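Local coordinates for protein STE5 (Saccharomyces cerevisiae, PDB 3FZE) that scaffolds the yeast pheromone-response pathway, this minimal scaffold domain acting as a cocatalyst for phosphorylation of the MAP kinase Fus3 by Ste7, at residues L54-V59 with V65-S70. Residues are numbered along the deposited sequence; the frame is centred on the assembly and turned at random.
Sequences LQFCFV and VLDYGS
The F56 ring lies over the backbone of Y68 and G69 in a β-hairpin at the antiparallel edge of the sheet in a vWA-like α/β/α fold, a worked example of how an edge strand can be packed on both faces. G69 N sits 3.7 Å above the ring plane, offset toward the rim; CG lies between the backbone N and the carbonyl carbon (chi1 76°), which swings the ring across the neighbouring strand. Cutting F56 back to an alanine is likely to uncover the Y68–G69 peptide and take from I75 its aromatic neighbour. On the other face C57 SG rests 4.1 Å from V65 CG1 and 4.0 Å from Y68 CB, beneath helix 95-102. Between F58 and V59 a β-bulge shifts the register, so that L66 packs CB to CB with F58 at 4.2 Å while its N-H points almost straight at F58 O (2.8 Å, 173°). F56 also exchanges two backbone bonds with G69, and F58 N binds D67 O. Toward the polar edge, D67 OD1 forms a salt bridge with K74 and accepts a weak bond from Y68 N. Near S70, at the N-cap position of the following helix, one water donates to L54 O at 2.8 Å.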
loop_
_atom_site.group_PDB
_atom_site.type_symbol
_atom_site.label_atom_id
_atom_site.label_comp_id
_atom_site.label_asym_id
_atom_site.label_seq_id
_atom_site.Cartn_x
_atom_site.Cartn_y
_atom_site.Cartn_z
ATOM N N LEU A 54 9.261 -3.984 7.462
ATOM C CA LEU A 54 8.211 -3.430 6.603
ATOM C C LEU A 54 8.769 -2.607 5.435
ATOM O O LEU A 54 9.572 -1.700 5.646
ATOM C CB LEU A 54 7.291 -2.533 7.430
ATOM C CG LEU A 54 6.026 -2.035 6.746
ATOM C CD1 LEU A 54 5.126 -3.188 6.303
ATOM C CD2 LEU A 54 5.284 -1.082 7.685
ATOM N N GLN A 55 8.314 -2.917 4.219
ATOM C CA GLN A 55 8.708 -2.190 3.011
ATOM C C GLN A 55 7.543 -1.366 2.492
ATOM O O GLN A 55 6.380 -1.716 2.708
ATOM C CB GLN A 55 9.134 -3.164 1.912
ATOM C CG GLN A 55 10.257 -4.100 2.330
ATOM C CD GLN A 55 11.557 -3.352 2.470
ATOM O OE1 GLN A 55 12.053 -2.766 1.506
ATOM N NE2 GLN A 55 12.116 -3.349 3.670
ATOM N N PHE A 56 7.854 -0.275 1.799
ATOM C CA PHE A 56 6.818 0.574 1.238
ATOM C C PHE A 56 7.266 1.115 -0.108
ATOM O O PHE A 56 8.450 1.097 -0.445
ATOM C CB PHE A 56 6.518 1.761 2.152
ATOM C CG PHE A 56 7.568 2.839 2.105
ATOM C CD1 PHE A 56 7.395 3.954 1.296
ATOM C CD2 PHE A 56 8.744 2.711 2.828
ATOM C CE1 PHE A 56 8.372 4.945 1.231
ATOM C CE2 PHE A 56 9.730 3.689 2.773
ATOM C CZ PHE A 56 9.543 4.805 1.971
ATOM N N CYS A 57 6.296 1.599 -0.863
ATOM C CA CYS A 57 6.566 2.359 -2.067
ATOM C C CYS A 57 5.418 3.335 -2.264
ATOM O O CYS A 57 4.262 2.942 -2.212
ATOM C CB CYS A 57 6.672 1.418 -3.262
ATOM S SG CYS A 57 7.104 2.258 -4.802
ATOM N N PHE A 58 5.753 4.609 -2.453
ATOM C CA PHE A 58 4.776 5.642 -2.770
ATOM C C PHE A 58 4.841 5.964 -4.256
ATOM O O PHE A 58 5.928 6.133 -4.805
ATOM C CB PHE A 58 5.062 6.916 -1.974
ATOM C CG PHE A 58 4.609 6.857 -0.546
ATOM C CD1 PHE A 58 3.262 6.954 -0.227
ATOM C CD2 PHE A 58 5.531 6.742 0.476
ATOM C CE1 PHE A 58 2.841 6.909 1.102
ATOM C CE2 PHE A 58 5.121 6.703 1.808
ATOM C CZ PHE A 58 3.776 6.774 2.111
ATOM N N VAL A 59 3.675 6.053 -4.890
ATOM C CA VAL A 59 3.572 6.304 -6.329
ATOM C C VAL A 59 2.595 7.444 -6.567
ATOM O O VAL A 59 1.543 7.506 -5.927
ATOM C CB VAL A 59 3.078 5.048 -7.065
ATOM C CG1 VAL A 59 2.995 5.290 -8.581
ATOM C CG2 VAL A 59 3.990 3.871 -6.749
ATOM N N VAL A 65 7.399 6.795 -9.270
ATOM C CA VAL A 65 7.839 6.388 -7.938
ATOM C C VAL A 65 8.367 7.599 -7.194
ATOM O O VAL A 65 9.264 8.289 -7.680
ATOM C CB VAL A 65 8.960 5.334 -8.012
ATOM C CG1 VAL A 65 9.496 5.012 -6.602
ATOM C CG2 VAL A 65 8.474 4.072 -8.714
ATOM N N LEU A 66 7.821 7.841 -6.006
ATOM C CA LEU A 66 8.202 8.992 -5.198
ATOM C C LEU A 66 9.228 8.638 -4.131
ATOM O O LEU A 66 10.159 9.398 -3.870
ATOM C CB LEU A 66 6.966 9.626 -4.555
ATOM C CG LEU A 66 5.869 10.057 -5.535
ATOM C CD1 LEU A 66 4.721 10.716 -4.789
ATOM C CD2 LEU A 66 6.422 11.004 -6.597
ATOM N N ASP A 67 9.065 7.474 -3.515
ATOM C CA ASP A 67 10.034 7.008 -2.545
ATOM C C ASP A 67 9.679 5.567 -2.242
ATOM O O ASP A 67 8.594 5.101 -2.602
ATOM C CB ASP A 67 10.004 7.847 -1.273
ATOM C CG ASP A 67 11.244 7.666 -0.431
ATOM O OD1 ASP A 67 12.256 7.150 -0.962
ATOM O OD2 ASP A 67 11.202 8.033 0.762
ATOM N N TYR A 68 10.609 4.852 -1.632
ATOM C CA TYR A 68 10.428 3.422 -1.412
ATOM C C TYR A 68 11.501 2.932 -0.470
ATOM O O TYR A 68 12.486 3.622 -0.225
ATOM C CB TYR A 68 10.560 2.657 -2.731
ATOM C CG TYR A 68 11.917 2.819 -3.345
ATOM C CD1 TYR A 68 12.977 2.014 -2.957
ATOM C CD2 TYR A 68 12.152 3.815 -4.288
ATOM C CE1 TYR A 68 14.231 2.181 -3.503
ATOM C CE2 TYR A 68 13.394 3.987 -4.836
ATOM C CZ TYR A 68 14.430 3.168 -4.444
ATOM O OH TYR A 68 15.673 3.357 -5.006
ATOM N N GLY A 69 11.313 1.722 0.044
ATOM C CA GLY A 69 12.331 1.097 0.853
ATOM C C GLY A 69 11.785 0.653 2.189
ATOM O O GLY A 69 10.629 0.240 2.291
ATOM N N SER A 70 12.619 0.765 3.219
ATOM C CA SER A 70 12.272 0.316 4.566
ATOM C C SER A 70 11.547 1.406 5.341
ATOM O O SER A 70 12.051 2.517 5.481
ATOM C CB SER A 70 13.532 -0.096 5.333
ATOM O OG SER A 70 13.320 -0.055 6.735
HETATM O O HOH W 1 11.152 -1.246 7.899
#